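Local coordinates for Ice-binding protein isoform1a (Antarctomyces psychrotrophicus, PDB 7BWX) that binds ice, apparently by engaging specific water molecules of the prism planes, and so probably serves as an antifreeze protein in a cold-adapted Antarctic fungus, at residues A[50-53]-A[54-58]; A[108-111]-A[112-116]; A[142-145]-A[146-150]; A[185-188]-A[189-193]. The protein carries 1 engineered substitution. One frame throughout, in Å; residues are numbered along the deposited sequence.

Contact 1 of 4, residues A[50-53]-A[54-58]; sequences GLIT and GQLHI
Ile52 reaches across the corner formed by residues 53 to 55 and lays its longer branch along the backbone of the following segment. Its CD1 comes within 3.6 Å of Gln55 O and touches Leu56 more lightly, the gap from Ile52 CD1 to Leu56 CB being 4.2 Å. One carbon earlier, Ile52 CG1 rests 3.6 Å from Gly54 O. The reach comes from a nearly extended outer torsion combined with a first torsion (chi1 97°) well off the staggered positions. Leu56 meets Ile52 with more than its CB: with CG anti to the backbone N (chi1 -167°), the CD1 methyl of Leu56 also lies 4.3 Å from Ile52 CD1. Cutting Ile52 back to an alanine would probably open a gap over the Gly54 and Gln55 backbone and take this apolar neighbour from Leu56.

Two carbonyls of the corner share one water, which donates to Ile52 O and Gly54 O, at 3.0 Å from each, bridging the bend where no hydrogen bond crosses. Thr53 directs its CB bond away, and its OG1 is hydrogen-bonded to Asn34 OD1.

The arrangement is a corner of a right-handed beta-helix, lying near the surface. Strand 51-52 pairs in parallel with 32-34 and strand 56-58 with 36-39, so each arm follows the preceding coil; Ile52 and Leu56 both pack on Met37, Phe47 also touches Ile52, Ile44 touches Leu56, and His57 beyond meets the start of helix 61-79.

Contact 2 of 4, residues A[108-111]-A[112-116]; sequences VGLD and GVLTL
Leu110 and Leu114 meet inside the bend between two strands, their side chains crossing at about a right angle. Both methyls of Leu110 rest against the root of Leu114: CD1 lies 4.0 Å and CD2 4.1 Å from Leu114 CB. The same Leu110 CD1 also approaches Gly112 O at 4.0 Å, so one methyl covers the inner side of the turn. Having CG anti to the backbone N (chi1 166°) swings the methyls of Leu110 toward the second strand. This is the packed half of the contact, and it is buried: Leu92 and Ile142 also touch Leu110, and Trp155 touches Leu114.

Such an inward leucine pair is a worked example of how a beta-helix fills its corners, strand 108-110 belonging to one face of the solenoid and strand 113-117 to another. Gly112 takes a positive phi (97°) at the bend, where a CB would fall about 2.5 Å from Asp111 O, a clash.

The outer half is loose and wet. Asp111 lies on the surface, its CB bond directed away from the second segment, and its carboxylate does not bond Gly112 directly. Instead a water donates to Asp111 OD1 at 2.8 Å and accepts from Gly112 N at 3.1 Å, satisfying the peptide N-H at the apex. Val113 also faces outward beyond the turn, while Tyr137 touches Asp111.

Contact 3 of 4, residues A[142-145]-A[146-150]; sequences IILT and NGAKA
Leu144 lies over Ala148, its CB 3.9 Å from Ala148 CB and its CD2 methyl hardly farther. The two are brought together by a type I' beta turn from Thr145 to Ala148, through which the chain leaves strand 141-145 of the beta-helix. With CG of Leu144 anti to its carbonyl carbon (chi1 -53°), the other methyl, CD1, extends past the turn to within 3.7 Å of Ala150 N, and Ala150 CB borders it too. Glu170, on strand 168-170, touches both Leu144 and Ala150. Were Leu144 shortened to an alanine, the CB contact would stay, but losing the methyls would probably uncover Ala150 and the outer side of Ala148 CB and leave a gap between strand and loop.

Asn146 and Gly147, the Asn-Gly pair often found in type I' turns, occupy the two central positions with positive phi. Asn146 runs alongside Thr145, both side chains pointing the same way. The amide of Asn146 is held from outside the turn, ND2 bonding to Asp117 OD1, while Thr145 OG1 has a weak bond to Leu116 O. Across the turn, Ala148 N donates to Thr145 O at 3.1 Å and 163°, approaching from above the carbonyl plane, 54° out of it.

Contact 4 of 4, residues A[185-188]-A[189-193]; sequences ATIN and GALLA
Ile187 and Leu191 face one another across a corner of the chain, their side chains crossing at roughly a right angle. The nearest approach is Ile187 CG1 to Leu191 CD2, 4.2 Å; the CD1 methyl of Ile187 lies 4.3 Å from Leu191 CD1. Leu191 has its CG anti to the carbonyl carbon (chi1 -54°), which puts its methyls toward Ile187.

The two branches of Ile187 share the work differently. While CG1 and the methyl it carries are given to Leu191, CG2 stands anti to the backbone N and lies against the bending main chain, 3.8 Å from Gly189 N and 3.9 Å from Ala190 N. Gly189 suits the bend: a CB on it would fall about 2.6 Å from Asn188 O, a clash. Asn188 is turned the other way, its CB bond pointing away from the second segment and its ND2 hydrogen-bonded to Glu170 OE2. The corner is thus apolar within, with its amide side chain outside the bend.

Here the beta-helix passes from one face to the next close to the middle of the molecule. Ile187 is packed between Leu169 and Val204, and Leu191 between Val173 and Val204, from strands of neighbouring coils, while Leu192 O accepts a weak hydrogen bond from Arg71 of helix 61-79.

How the contacts relate
All four contacts are local bends of one right-handed solenoid, yet their burial differs. Contact 4 is core, its centre about 5 Å from that of the chain; contacts 1 and 3 are surface features, and contact 2 is half buried. Contacts 1 and 2 sit on opposite sides of the chain's centre, and each has a water at its bend, whereas contact 3 is closed by a direct backbone bond. Contacts 2 and 3 share neighbouring strands: Leu116 N and Ile143 O are 2.9 Å apart, probably hydrogen-bonded. Ala150 of contact 3 in turn packs on Asn188 of contact 4. Aliphatic side chains fill the inside of every bend.

Contact 1 of 4, residues A[50-53]-A[54-58]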
# COMPACT_ATOMS: atom_id res chain seq x y z
N GLY A 50 -4.61 -15.04 12.52
CA GLY A 50 -5.11 -14.10 11.53
C GLY A 50 -6.37 -14.60 10.89
O GLY A 50 -6.59 -15.83 10.83
N LEU A 51 -7.16 -13.70 10.35
CA LEU A 51 -8.22 -14.16 9.45
C LEU A 51 -8.46 -13.22 8.30
O LEU A 51 -8.05 -12.02 8.34
CB LEU A 51 -9.47 -14.40 10.26
CG LEU A 51 -10.14 -13.20 10.87
CD1 LEU A 51 -11.19 -12.65 9.95
CD2 LEU A 51 -10.88 -13.68 12.12
N ILE A 52 -9.09 -13.74 7.27
CA ILE A 52 -9.45 -12.90 6.12
C ILE A 52 -10.94 -13.06 5.89
O ILE A 52 -11.45 -14.18 6.06
CB ILE A 52 -8.61 -13.22 4.87
CG1 ILE A 52 -9.30 -14.15 3.91
CG2 ILE A 52 -7.24 -13.74 5.26
CD1 ILE A 52 -8.66 -14.12 2.57
N THR A 53 -11.58 -12.00 5.44
CA THR A 53 -13.04 -12.01 5.28
C THR A 53 -13.34 -12.13 3.80
O THR A 53 -14.49 -12.30 3.48
CB THR A 53 -13.63 -10.76 5.94
OG1 THR A 53 -13.13 -9.60 5.27
CG2 THR A 53 -13.24 -10.73 7.39
N GLY A 54 -12.35 -11.93 2.92
CA GLY A 54 -12.60 -12.08 1.47
C GLY A 54 -12.20 -13.47 1.04
O GLY A 54 -12.22 -14.38 1.86
N GLN A 55 -11.73 -13.62 -0.18
CA GLN A 55 -11.39 -14.96 -0.74
C GLN A 55 -9.87 -15.17 -0.68
O GLN A 55 -9.12 -14.23 -0.97
CB GLN A 55 -11.89 -15.04 -2.19
CG GLN A 55 -13.40 -15.13 -2.32
CD GLN A 55 -13.78 -15.36 -3.77
OE1 GLN A 55 -14.28 -14.45 -4.44
NE2 GLN A 55 -13.48 -16.55 -4.29
N LEU A 56 -9.46 -16.38 -0.38
CA LEU A 56 -8.04 -16.79 -0.40
C LEU A 56 -7.75 -17.33 -1.80
O LEU A 56 -8.52 -18.14 -2.32
CB LEU A 56 -7.90 -17.80 0.73
CG LEU A 56 -6.50 -18.18 1.16
CD1 LEU A 56 -5.61 -16.96 1.42
CD2 LEU A 56 -6.60 -19.05 2.40
N HIS A 57 -6.73 -16.82 -2.46
CA HIS A 57 -6.34 -17.29 -3.81
C HIS A 57 -4.86 -17.65 -3.74
O HIS A 57 -4.02 -16.77 -3.94
CB HIS A 57 -6.61 -16.21 -4.85
CG HIS A 57 -8.06 -15.93 -5.08
ND1 HIS A 57 -8.84 -16.77 -5.85
CD2 HIS A 57 -8.84 -14.86 -4.74
CE1 HIS A 57 -10.07 -16.29 -5.92
NE2 HIS A 57 -10.10 -15.09 -5.26
N ILE A 58 -4.58 -18.89 -3.38
CA ILE A 58 -3.17 -19.38 -3.36
C ILE A 58 -2.94 -20.13 -4.67
O ILE A 58 -3.37 -21.32 -4.84
CB ILE A 58 -2.87 -20.21 -2.12
CG1 ILE A 58 -3.26 -19.45 -0.84
CG2 ILE A 58 -1.42 -20.61 -2.12
CD1 ILE A 58 -3.08 -20.22 0.42
O HOH W 1 -13.27 -15.78 4.31

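Contact 2 of 4, residues A[108-111]-A[112-116]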
# COMPACT_ATOMS: atom_id res chain seq x y z
N VAL A 108 12.40 7.70 2.28
CA VAL A 108 11.44 8.65 2.90
C VAL A 108 10.86 8.02 4.15
O VAL A 108 10.69 6.78 4.22
CB VAL A 108 10.33 9.11 1.95
CG1 VAL A 108 10.89 9.71 0.67
CG2 VAL A 108 9.38 7.99 1.61
N GLY A 109 10.56 8.90 5.10
CA GLY A 109 9.94 8.59 6.39
C GLY A 109 8.69 9.40 6.55
O GLY A 109 8.61 10.51 6.01
N LEU A 110 7.73 8.86 7.31
CA LEU A 110 6.50 9.58 7.69
C LEU A 110 6.39 9.48 9.21
O LEU A 110 6.07 8.42 9.74
CB LEU A 110 5.30 9.00 6.96
CG LEU A 110 3.90 9.38 7.47
CD1 LEU A 110 3.78 10.85 7.77
CD2 LEU A 110 2.90 8.96 6.40
N ASP A 111 6.72 10.58 9.86
CA ASP A 111 6.57 10.77 11.31
C ASP A 111 5.54 11.88 11.47
O ASP A 111 5.71 12.93 10.86
CB ASP A 111 7.94 11.12 11.89
CG ASP A 111 7.97 11.11 13.40
OD1 ASP A 111 7.10 10.47 14.03
OD2 ASP A 111 8.92 11.67 13.92
N GLY A 112 4.46 11.63 12.20
CA GLY A 112 3.37 12.59 12.38
C GLY A 112 2.24 12.33 11.41
O GLY A 112 1.89 11.16 11.24
N VAL A 113 1.71 13.35 10.79
CA VAL A 113 0.47 13.23 10.02
C VAL A 113 0.73 13.76 8.63
O VAL A 113 1.26 14.88 8.51
CB VAL A 113 -0.71 13.97 10.70
CG1 VAL A 113 -1.96 13.92 9.84
CG2 VAL A 113 -0.96 13.42 12.07
N LEU A 114 0.27 13.03 7.63
CA LEU A 114 0.23 13.50 6.25
C LEU A 114 -1.22 13.67 5.84
O LEU A 114 -2.00 12.73 6.00
CB LEU A 114 1.01 12.50 5.37
CG LEU A 114 0.85 12.66 3.85
CD1 LEU A 114 1.35 14.03 3.39
CD2 LEU A 114 1.67 11.61 3.14
N THR A 115 -1.54 14.81 5.24
CA THR A 115 -2.90 15.15 4.81
C THR A 115 -2.93 15.13 3.30
O THR A 115 -2.12 15.79 2.70
CB THR A 115 -3.33 16.50 5.38
OG1 THR A 115 -3.22 16.44 6.81
CG2 THR A 115 -4.75 16.79 4.99
N LEU A 116 -3.87 14.39 2.74
CA LEU A 116 -4.14 14.36 1.30
C LEU A 116 -5.42 15.15 1.08
O LEU A 116 -6.48 14.73 1.52
CB LEU A 116 -4.24 12.92 0.85
CG LEU A 116 -2.99 12.12 1.19
CD1 LEU A 116 -3.20 10.66 0.79
CD2 LEU A 116 -1.77 12.70 0.50
O HOH W 2 4.63 9.16 14.08

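Contact 3 of 4, residues A[142-145]-A[146-150]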
# COMPACT_ATOMS: atom_id res chain seq x y z
N ILE A 142 -2.02 8.87 7.98
CA ILE A 142 -2.40 9.54 6.72
C ILE A 142 -3.89 9.81 6.78
O ILE A 142 -4.65 8.88 7.04
CB ILE A 142 -1.99 8.66 5.52
CG1 ILE A 142 -0.48 8.48 5.49
CG2 ILE A 142 -2.53 9.25 4.21
CD1 ILE A 142 0.01 7.27 4.73
N ILE A 143 -4.29 11.03 6.50
CA ILE A 143 -5.72 11.43 6.55
C ILE A 143 -6.12 12.04 5.21
O ILE A 143 -5.25 12.54 4.42
CB ILE A 143 -5.97 12.39 7.73
CG1 ILE A 143 -5.26 13.73 7.57
CG2 ILE A 143 -5.61 11.73 9.04
CD1 ILE A 143 -5.62 14.70 8.69
N LEU A 144 -7.41 11.96 4.95
CA LEU A 144 -8.03 12.43 3.71
C LEU A 144 -8.90 13.65 4.02
O LEU A 144 -9.74 13.52 4.91
CB LEU A 144 -8.91 11.30 3.19
CG LEU A 144 -8.22 9.94 3.03
CD1 LEU A 144 -9.25 8.89 2.65
CD2 LEU A 144 -7.07 10.01 2.03
N THR A 145 -8.81 14.71 3.23
CA THR A 145 -9.72 15.88 3.39
C THR A 145 -10.32 16.26 2.04
O THR A 145 -9.74 15.89 0.99
CB THR A 145 -8.98 17.05 4.04
OG1 THR A 145 -7.97 17.44 3.12
CG2 THR A 145 -8.39 16.66 5.38
N ASN A 146 -11.44 16.99 2.08
CA ASN A 146 -11.97 17.71 0.90
C ASN A 146 -12.14 16.75 -0.26
O ASN A 146 -11.76 17.13 -1.37
CB ASN A 146 -11.06 18.87 0.54
CG ASN A 146 -10.98 19.88 1.65
OD1 ASN A 146 -11.90 19.96 2.45
ND2 ASN A 146 -9.89 20.63 1.75
N GLY A 147 -12.70 15.57 -0.00
CA GLY A 147 -13.14 14.62 -1.04
C GLY A 147 -12.07 13.58 -1.44
O GLY A 147 -12.36 12.74 -2.35
N ALA A 148 -10.88 13.63 -0.85
CA ALA A 148 -9.81 12.65 -1.18
C ALA A 148 -10.34 11.25 -0.92
O ALA A 148 -10.97 11.04 0.10
CB ALA A 148 -8.58 12.89 -0.37
N LYS A 149 -10.03 10.30 -1.80
CA LYS A 149 -10.42 8.87 -1.62
C LYS A 149 -9.18 7.96 -1.54
O LYS A 149 -8.30 8.10 -2.39
CB LYS A 149 -11.24 8.45 -2.83
CG LYS A 149 -12.58 9.15 -2.94
CD LYS A 149 -13.53 8.35 -3.72
CE LYS A 149 -13.44 8.60 -5.21
NZ LYS A 149 -14.59 8.00 -5.94
N ALA A 150 -9.15 7.07 -0.55
CA ALA A 150 -8.02 6.13 -0.32
C ALA A 150 -7.72 5.34 -1.59
O ALA A 150 -6.53 5.11 -1.92
CB ALA A 150 -8.35 5.19 0.79

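Contact 4 of 4, residues A[185-188]-A[189-193]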
# COMPACT_ATOMS: atom_id res chain seq x y z
N ALA A 185 -0.32 -1.86 13.11
CA ALA A 185 -0.53 -0.96 11.96
C ALA A 185 -1.87 -1.26 11.29
O ALA A 185 -2.27 -2.44 11.16
CB ALA A 185 0.62 -1.04 10.99
N THR A 186 -2.53 -0.21 10.80
CA THR A 186 -3.84 -0.31 10.14
C THR A 186 -3.73 0.34 8.78
O THR A 186 -2.94 1.32 8.60
CB THR A 186 -4.97 0.27 11.01
OG1 THR A 186 -4.74 1.65 11.24
CG2 THR A 186 -5.09 -0.47 12.33
N ILE A 187 -4.49 -0.20 7.84
CA ILE A 187 -4.46 0.23 6.42
C ILE A 187 -5.89 0.21 5.90
O ILE A 187 -6.57 -0.82 5.99
CB ILE A 187 -3.50 -0.66 5.58
CG1 ILE A 187 -2.06 -0.60 6.08
CG2 ILE A 187 -3.57 -0.27 4.11
CD1 ILE A 187 -1.69 -1.70 7.05
N ASN A 188 -6.31 1.33 5.35
CA ASN A 188 -7.46 1.45 4.44
C ASN A 188 -6.87 1.55 3.06
O ASN A 188 -6.40 2.64 2.65
CB ASN A 188 -8.34 2.67 4.75
CG ASN A 188 -9.20 2.44 5.99
OD1 ASN A 188 -9.55 1.29 6.34
ND2 ASN A 188 -9.53 3.52 6.69
N GLY A 189 -6.84 0.40 2.39
CA GLY A 189 -6.13 0.25 1.10
C GLY A 189 -5.70 -1.18 0.93
O GLY A 189 -6.52 -2.09 1.22
N ALA A 190 -4.46 -1.39 0.52
CA ALA A 190 -4.00 -2.73 0.10
C ALA A 190 -2.49 -2.81 0.20
O ALA A 190 -1.84 -1.76 0.09
CB ALA A 190 -4.48 -2.99 -1.29
N LEU A 191 -1.97 -4.01 0.45
CA LEU A 191 -0.53 -4.30 0.52
C LEU A 191 -0.18 -5.24 -0.63
O LEU A 191 -0.52 -6.44 -0.54
CB LEU A 191 -0.19 -4.91 1.89
CG LEU A 191 -0.64 -4.08 3.09
CD1 LEU A 191 -0.27 -4.77 4.36
CD2 LEU A 191 -0.08 -2.67 3.07
N LEU A 192 0.40 -4.70 -1.72
CA LEU A 192 0.70 -5.46 -2.95
C LEU A 192 2.22 -5.52 -3.11
O LEU A 192 2.86 -4.53 -3.58
CB LEU A 192 0.02 -4.76 -4.14
CG LEU A 192 -1.46 -4.48 -4.00
CD1 LEU A 192 -1.99 -3.86 -5.26
CD2 LEU A 192 -2.28 -5.72 -3.70
N ALA A 193 2.81 -6.61 -2.63
CA ALA A 193 4.27 -6.79 -2.47
C ALA A 193 4.84 -7.51 -3.69
O ALA A 193 4.09 -8.26 -4.33
CB ALA A 193 4.61 -7.55 -1.24